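Local coordinates for protein STE5 (Saccharomyces cerevisiae, PDB 3FZE) that serves as a signalling scaffold in the yeast mating pathway, its minimal scaffold domain co-catalysing phosphorylation of the MAP kinase Fus3 by Ste7, at residues E34-V39 against S168-V173; N63-Y68 against S89-S94; L111-V116 against Q130-F135. All coordinates share one frame; numbering follows the deposited sequence.

Following the chain from its N terminus, helix 35-50 comes after the first strand, 19-26, and its first turn packs against the start of the last helix, 170-180, which closes interaction 1. That closure spans 128 residues, and both other contacts fall within it. Interaction 2 closes a short loop: edge strand 65-68 and the residues before it meet the 89-94 segment that leads into helix 95-102. Interaction 3 follows in series, with the loop after strand 111-117 folding back over that strand. Interactions 2 and 3 touch through Asn63 and Gln130, whose side chains are hydrogen-bonded. Interactions 1 and 3 meet where Trp170 packs on Val116 of strand 111-117.

Interaction 1: residues E34-V39 against S168-V173; sequences EDSLIV and SSWTFV
Val39, Trp170 and Thr171 bury most of the surface where the first turns of two helices meet. Val39 CG1 sits 4.2 Å from Trp170 CB and 3.8 Å from Thr171 OG1. Val39 CG1 stands between its own backbone N and carbonyl carbon (chi1 71°), and this turns it to Trp170 and Thr171. The side chains of Val39 and Thr171 cross at about a right angle. Ser36 meets the indole at its pyrrole side, with OG 3.6 Å from Trp170 CD1 in an oblique approach. No direct hydrogen bond joins the segments. A water bridges them instead, 2.9 Å from Ser36 OG and 2.8 Å from Thr171 OG1. In this vWA-like alpha/beta/alpha domain, the contact joins helices 35-50 and 170-180. Trp170 also packs on Val150 of strand 145-150 and Val116 of strand 111-117, which ties the helix start to the sheet. With an alanine here the indole is gone, which is likely to open a gap against Val116 and Val150 and to take the aromatic neighbour from Ser36. Ser169 is the N-cap of helix 170-180. Its OG accepts from Phe172 N at 3.1 Å, which ties down the turn that carries Trp170 and Thr171.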
# COMPACT_ATOMS: atom_id res chain seq x y z
N GLU A 34 3.01 -0.28 -18.79
CA GLU A 34 1.87 -1.03 -18.24
C GLU A 34 2.26 -1.93 -17.07
O GLU A 34 1.39 -2.47 -16.38
CB GLU A 34 1.21 -1.87 -19.33
CG GLU A 34 1.04 -1.14 -20.66
CD GLU A 34 0.11 0.05 -20.57
OE1 GLU A 34 -0.35 0.38 -19.45
OE2 GLU A 34 -0.16 0.67 -21.62
N ASP A 35 3.56 -2.09 -16.86
CA ASP A 35 4.04 -3.05 -15.87
C ASP A 35 3.68 -2.72 -14.43
O ASP A 35 3.49 -3.62 -13.63
CB ASP A 35 5.55 -3.25 -16.02
CG ASP A 35 5.93 -3.86 -17.36
OD1 ASP A 35 5.45 -4.97 -17.66
OD2 ASP A 35 6.70 -3.21 -18.10
N SER A 36 3.58 -1.43 -14.10
CA SER A 36 3.28 -1.04 -12.71
C SER A 36 1.87 -1.48 -12.26
O SER A 36 1.71 -2.04 -11.19
CB SER A 36 3.48 0.47 -12.51
OG SER A 36 4.83 0.83 -12.75
N LEU A 37 0.85 -1.21 -13.08
CA LEU A 37 -0.50 -1.66 -12.73
C LEU A 37 -0.60 -3.19 -12.69
O LEU A 37 -1.29 -3.75 -11.83
CB LEU A 37 -1.54 -1.08 -13.69
CG LEU A 37 -2.37 0.07 -13.13
CD1 LEU A 37 -1.58 0.91 -12.12
CD2 LEU A 37 -2.96 0.93 -14.24
N ILE A 38 0.07 -3.87 -13.61
CA ILE A 38 0.06 -5.32 -13.61
C ILE A 38 0.71 -5.89 -12.36
O ILE A 38 0.23 -6.87 -11.78
CB ILE A 38 0.76 -5.87 -14.87
CG1 ILE A 38 -0.02 -5.45 -16.11
CG2 ILE A 38 0.89 -7.38 -14.77
CD1 ILE A 38 0.67 -5.80 -17.42
N VAL A 39 1.79 -5.26 -11.91
CA VAL A 39 2.46 -5.73 -10.70
C VAL A 39 1.64 -5.43 -9.45
O VAL A 39 1.66 -6.19 -8.48
CB VAL A 39 3.93 -5.22 -10.59
CG1 VAL A 39 3.97 -3.74 -10.29
CG2 VAL A 39 4.68 -6.02 -9.52
N SER A 168 12.78 2.74 -6.31
CA SER A 168 12.90 3.09 -7.72
C SER A 168 11.62 2.87 -8.53
O SER A 168 11.32 3.64 -9.45
CB SER A 168 14.05 2.31 -8.36
OG SER A 168 13.78 0.93 -8.33
N SER A 169 10.88 1.82 -8.21
CA SER A 169 9.70 1.48 -8.98
C SER A 169 8.66 0.74 -8.16
O SER A 169 8.97 0.17 -7.10
CB SER A 169 10.08 0.65 -10.21
OG SER A 169 10.49 -0.67 -9.85
N TRP A 170 7.44 0.72 -8.67
CA TRP A 170 6.38 -0.13 -8.12
C TRP A 170 6.79 -1.59 -8.13
O TRP A 170 6.50 -2.34 -7.19
CB TRP A 170 5.08 0.05 -8.91
CG TRP A 170 4.42 1.38 -8.69
CD1 TRP A 170 4.48 2.47 -9.53
CD2 TRP A 170 3.64 1.79 -7.56
NE1 TRP A 170 3.77 3.51 -8.99
CE2 TRP A 170 3.24 3.13 -7.79
CE3 TRP A 170 3.22 1.15 -6.39
CZ2 TRP A 170 2.45 3.83 -6.88
CZ3 TRP A 170 2.43 1.86 -5.49
CH2 TRP A 170 2.06 3.19 -5.74
N THR A 171 7.46 -2.01 -9.20
CA THR A 171 7.85 -3.40 -9.35
C THR A 171 8.80 -3.81 -8.23
O THR A 171 8.62 -4.86 -7.60
CB THR A 171 8.47 -3.65 -10.73
OG1 THR A 171 7.46 -3.52 -11.73
CG2 THR A 171 9.07 -5.06 -10.81
N PHE A 172 9.81 -2.99 -7.97
CA PHE A 172 10.79 -3.33 -6.94
C PHE A 172 10.15 -3.42 -5.56
O PHE A 172 10.38 -4.38 -4.83
CB PHE A 172 11.96 -2.35 -6.91
CG PHE A 172 12.95 -2.65 -5.82
CD1 PHE A 172 13.96 -3.57 -6.03
CD2 PHE A 172 12.83 -2.06 -4.58
CE1 PHE A 172 14.85 -3.88 -5.02
CE2 PHE A 172 13.72 -2.36 -3.56
CZ PHE A 172 14.73 -3.27 -3.79
N VAL A 173 9.35 -2.42 -5.22
CA VAL A 173 8.68 -2.39 -3.92
C VAL A 173 7.78 -3.60 -3.73
O VAL A 173 7.86 -4.30 -2.71
CB VAL A 173 7.82 -1.12 -3.76
CG1 VAL A 173 6.96 -1.21 -2.50
CG2 VAL A 173 8.71 0.11 -3.70
O HOH W 1 7.16 -0.79 -12.07

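Interaction 2: residues N63-Y68 against S89-S94; sequences NYVLDY and SSTQFS
Asn63 holds CG anti to its backbone N (chi1 -162°), which carries its amide across to Gln92 and Phe93. The Gln92 chain folds at chi2 (-77°) and brings its own amide back over Asn63 and Tyr64. Asn63 ND2 then donates twice. One bond goes to Phe93 O at 2.9 Å, in the carbonyl plane and on a lone pair. The other goes to Gln92 OE1 at 3.0 Å, with the donor well above the carbonyl plane of Gln92. The two amide planes stand 74° apart. With OD1 bonded to Gln130 NE2, these three bonds fix the rotation of the buried Asn63 amide. Gln92 NE2 lies over the centre of the Tyr64 ring, 3.3 Å from Tyr64 CE1, with ring and amide nearly perpendicular. Gln92 NE2 also hydrogen-bonds to Asn62 O.

The backbones form a single beta bridge, Tyr64 with Gln92, at the start of the 65-68 region, an edge of the mixed sheet. Phe93 N donates to Asn63 O at 2.7 Å, and Val65 N to Thr91 O at 2.8 Å. Both bonds are nearly straight. Segment 89-94 thus pairs briefly with residues 63-65, at one edge of the sheet, then enters helix 95-102, with Ser94 as its N-cap.

Ser89 extends the pairing by a side chain. Its OG donates to Val65 O at 2.7 Å and accepts from Thr91 N, which makes an ST turn. On the buried side, Val65 CG2 packs 3.7 Å from Phe93 CB. Both Val65 CG2 and Asn63 OD1 lie at the edge of the Phe93 ring. That ring also packs on Cys57 and Val59 of strand 55-60 and on Leu98 of the helix.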
# COMPACT_ATOMS: atom_id res chain seq x y z
N ASN A 63 -5.55 12.79 -3.10
CA ASN A 63 -5.95 12.23 -1.80
C ASN A 63 -7.41 11.80 -1.69
O ASN A 63 -7.96 11.68 -0.59
CB ASN A 63 -5.58 13.18 -0.65
CG ASN A 63 -5.58 12.47 0.69
OD1 ASN A 63 -5.02 11.38 0.82
ND2 ASN A 63 -6.22 13.08 1.69
N TYR A 64 -8.03 11.54 -2.83
CA TYR A 64 -9.37 10.96 -2.86
C TYR A 64 -9.36 9.44 -2.88
O TYR A 64 -8.62 8.80 -3.63
CB TYR A 64 -10.16 11.46 -4.07
CG TYR A 64 -10.47 12.92 -3.97
CD1 TYR A 64 -11.53 13.38 -3.19
CD2 TYR A 64 -9.67 13.86 -4.61
CE1 TYR A 64 -11.81 14.72 -3.07
CE2 TYR A 64 -9.95 15.21 -4.51
CZ TYR A 64 -11.02 15.64 -3.74
OH TYR A 64 -11.29 16.99 -3.63
N VAL A 65 -10.21 8.86 -2.04
CA VAL A 65 -10.33 7.40 -1.94
C VAL A 65 -11.06 6.88 -3.16
O VAL A 65 -12.17 7.31 -3.46
CB VAL A 65 -11.12 6.99 -0.68
CG1 VAL A 65 -11.34 5.46 -0.66
CG2 VAL A 65 -10.41 7.45 0.59
N LEU A 66 -10.43 5.92 -3.84
CA LEU A 66 -11.00 5.35 -5.06
C LEU A 66 -11.72 4.04 -4.80
O LEU A 66 -12.78 3.78 -5.38
CB LEU A 66 -9.90 5.15 -6.11
CG LEU A 66 -9.11 6.41 -6.48
CD1 LEU A 66 -8.10 6.10 -7.57
CD2 LEU A 66 -10.05 7.53 -6.94
N ASP A 67 -11.16 3.21 -3.93
CA ASP A 67 -11.82 1.98 -3.55
C ASP A 67 -11.05 1.42 -2.38
O ASP A 67 -9.94 1.88 -2.08
CB ASP A 67 -11.84 0.98 -4.70
CG ASP A 67 -12.85 -0.13 -4.50
OD1 ASP A 67 -13.75 0.04 -3.64
OD2 ASP A 67 -12.74 -1.16 -5.19
N TYR A 68 -11.65 0.48 -1.67
CA TYR A 68 -11.06 -0.04 -0.44
C TYR A 68 -11.81 -1.27 -0.02
O TYR A 68 -12.90 -1.55 -0.51
CB TYR A 68 -11.16 1.00 0.67
CG TYR A 68 -12.58 1.34 1.00
CD1 TYR A 68 -13.32 0.56 1.88
CD2 TYR A 68 -13.21 2.42 0.39
CE1 TYR A 68 -14.63 0.85 2.16
CE2 TYR A 68 -14.52 2.72 0.67
CZ TYR A 68 -15.23 1.94 1.55
OH TYR A 68 -16.54 2.25 1.82
N SER A 89 -14.63 10.42 -7.01
CA SER A 89 -14.74 10.31 -5.57
C SER A 89 -14.67 11.68 -4.91
O SER A 89 -13.87 12.52 -5.31
CB SER A 89 -13.59 9.47 -5.02
OG SER A 89 -13.52 9.60 -3.60
N SER A 90 -15.49 11.87 -3.89
CA SER A 90 -15.44 13.10 -3.10
C SER A 90 -14.94 12.85 -1.68
O SER A 90 -14.95 13.76 -0.84
CB SER A 90 -16.83 13.75 -3.06
OG SER A 90 -17.75 12.91 -2.38
N THR A 91 -14.49 11.62 -1.41
CA THR A 91 -14.04 11.23 -0.07
C THR A 91 -12.53 11.38 0.08
O THR A 91 -11.77 10.65 -0.55
CB THR A 91 -14.41 9.77 0.25
OG1 THR A 91 -15.82 9.57 0.07
CG2 THR A 91 -14.02 9.43 1.69
N GLN A 92 -12.10 12.31 0.94
CA GLN A 92 -10.68 12.47 1.24
C GLN A 92 -10.17 11.35 2.14
O GLN A 92 -10.83 10.95 3.09
CB GLN A 92 -10.41 13.82 1.91
CG GLN A 92 -10.37 14.98 0.92
CD GLN A 92 -9.06 15.05 0.14
OE1 GLN A 92 -8.00 15.34 0.70
NE2 GLN A 92 -9.15 14.82 -1.17
N PHE A 93 -8.98 10.84 1.82
CA PHE A 93 -8.37 9.80 2.63
C PHE A 93 -7.68 10.32 3.90
O PHE A 93 -7.05 11.37 3.90
CB PHE A 93 -7.34 9.02 1.81
CG PHE A 93 -6.57 8.03 2.63
CD1 PHE A 93 -7.08 6.77 2.87
CD2 PHE A 93 -5.36 8.39 3.21
CE1 PHE A 93 -6.39 5.86 3.64
CE2 PHE A 93 -4.65 7.47 3.98
CZ PHE A 93 -5.17 6.22 4.20
N SER A 94 -7.80 9.55 4.98
CA SER A 94 -6.96 9.74 6.16
C SER A 94 -6.85 8.38 6.84
O SER A 94 -7.71 7.51 6.65
CB SER A 94 -7.56 10.76 7.13
OG SER A 94 -8.77 10.28 7.71

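Interaction 3: residues L111-V116 against Q130-F135; sequences LGIVAV and QDYRCF
Ile113 and Phe135 make the CH-pi contact of this pair. Ile113 CD1 lies over one face of the Phe135 ring, 4.0 Å from its centroid and only 16° off the ring normal. It is displaced toward the rim, on the CD2 side. The two side chains cross at about a right angle. Ile113 CG1 is anti to the carbonyl carbon (chi1 -57°) and leads CD1 to Phe135, while the CG2 branch turns to the other aromatic.

The remaining side-chain contacts are apolar. Ile113 CG2 is 4.0 Å from Tyr132 CD2, so one isoleucine serves both rings. Leu111 CD2 adds a contact at 4.0 Å with Phe135 CD2, and Ala115 CB packs 4.1 Å from Tyr132 CZ. Leu111, Ile113 and Ala115, every second residue of strand 111-117, point to the loop from one face of the strand, an inner one between strands 19-26 and 145-150. The 130-135 loop, on its way to strand 145-150, lays its aromatics on that face. Tyr132 also packs on Ile23, Lys147 and Pro95, which places it between the sheet and helix 95-102.

Polar contacts are few. Tyr132 OH is hydrogen-bonded to Ile127 O, which satisfies the buried hydroxyl close to Ala115. A water donates to Phe135 O at 2.7 Å and, weakly, to Leu111 O at 3.5 Å. Within the loop, Phe135 N donates to Tyr132 O at 3.0 Å, a backbone bond that links the two ring-bearing residues.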
# COMPACT_ATOMS: atom_id res chain seq x y z
N LEU A 111 -1.90 -5.81 12.98
CA LEU A 111 -2.09 -5.38 11.62
C LEU A 111 -0.88 -4.62 11.10
O LEU A 111 -0.48 -3.61 11.68
CB LEU A 111 -3.34 -4.49 11.55
CG LEU A 111 -3.81 -3.95 10.21
CD1 LEU A 111 -4.06 -5.08 9.24
CD2 LEU A 111 -5.08 -3.12 10.44
N GLY A 112 -0.28 -5.12 10.03
CA GLY A 112 0.80 -4.42 9.36
C GLY A 112 0.24 -3.44 8.35
O GLY A 112 -0.64 -3.79 7.56
N ILE A 113 0.73 -2.21 8.38
CA ILE A 113 0.27 -1.17 7.47
C ILE A 113 1.35 -0.84 6.47
O ILE A 113 2.48 -0.53 6.84
CB ILE A 113 -0.11 0.12 8.23
CG1 ILE A 113 -1.17 -0.19 9.28
CG2 ILE A 113 -0.60 1.19 7.26
CD1 ILE A 113 -2.44 -0.70 8.71
N VAL A 114 1.00 -0.90 5.19
CA VAL A 114 1.96 -0.64 4.13
C VAL A 114 1.40 0.48 3.27
O VAL A 114 0.41 0.30 2.57
CB VAL A 114 2.22 -1.89 3.28
CG1 VAL A 114 3.24 -1.60 2.19
CG2 VAL A 114 2.69 -3.05 4.16
N ALA A 115 2.03 1.65 3.34
CA ALA A 115 1.57 2.81 2.58
C ALA A 115 2.59 3.14 1.49
O ALA A 115 3.74 3.46 1.78
CB ALA A 115 1.34 4.01 3.51
N VAL A 116 2.17 3.05 0.23
CA VAL A 116 3.06 3.29 -0.88
C VAL A 116 2.44 4.32 -1.82
O VAL A 116 1.25 4.24 -2.14
CB VAL A 116 3.34 1.99 -1.67
CG1 VAL A 116 4.46 2.22 -2.68
CG2 VAL A 116 3.70 0.83 -0.72
N GLN A 130 0.72 11.54 6.37
CA GLN A 130 -0.44 11.48 7.25
C GLN A 130 -0.13 10.71 8.53
O GLN A 130 0.89 10.03 8.60
CB GLN A 130 -1.64 10.89 6.48
CG GLN A 130 -2.07 11.79 5.32
CD GLN A 130 -3.12 11.16 4.42
OE1 GLN A 130 -3.72 10.14 4.76
NE2 GLN A 130 -3.35 11.78 3.25
N ASP A 131 -0.99 10.83 9.54
CA ASP A 131 -0.70 10.20 10.82
C ASP A 131 -1.40 8.86 10.98
O ASP A 131 -2.63 8.78 11.05
CB ASP A 131 -0.97 11.14 12.00
CG ASP A 131 -2.45 11.33 12.30
OD1 ASP A 131 -3.27 11.18 11.37
OD2 ASP A 131 -2.78 11.62 13.46
N TYR A 132 -0.60 7.80 11.01
CA TYR A 132 -1.12 6.44 11.10
C TYR A 132 -1.29 6.06 12.57
O TYR A 132 -1.52 4.90 12.92
CB TYR A 132 -0.24 5.50 10.28
CG TYR A 132 -0.38 5.81 8.80
CD1 TYR A 132 0.30 6.87 8.22
CD2 TYR A 132 -1.24 5.07 7.99
CE1 TYR A 132 0.16 7.18 6.87
CE2 TYR A 132 -1.39 5.37 6.64
CZ TYR A 132 -0.69 6.43 6.09
OH TYR A 132 -0.83 6.73 4.75
N ARG A 133 -1.15 7.10 13.39
CA ARG A 133 -1.67 7.19 14.75
C ARG A 133 -2.60 6.07 15.21
O ARG A 133 -2.26 5.29 16.09
CB ARG A 133 -2.41 8.52 14.91
N CYS A 134 -3.77 6.01 14.60
CA CYS A 134 -4.89 5.21 15.07
C CYS A 134 -4.69 3.71 14.95
O CYS A 134 -5.45 2.93 15.52
CB CYS A 134 -6.12 5.59 14.26
SG CYS A 134 -5.73 5.59 12.50
N PHE A 135 -3.69 3.29 14.18
CA PHE A 135 -3.42 1.87 14.05
C PHE A 135 -2.55 1.39 15.21
O PHE A 135 -1.79 0.43 15.08
CB PHE A 135 -2.85 1.54 12.67
CG PHE A 135 -3.83 1.75 11.55
CD1 PHE A 135 -3.80 2.90 10.78
CD2 PHE A 135 -4.82 0.81 11.29
CE1 PHE A 135 -4.71 3.10 9.77
CE2 PHE A 135 -5.74 1.01 10.29
CZ PHE A 135 -5.69 2.16 9.52
O HOH W 2 -0.06 -0.58 13.33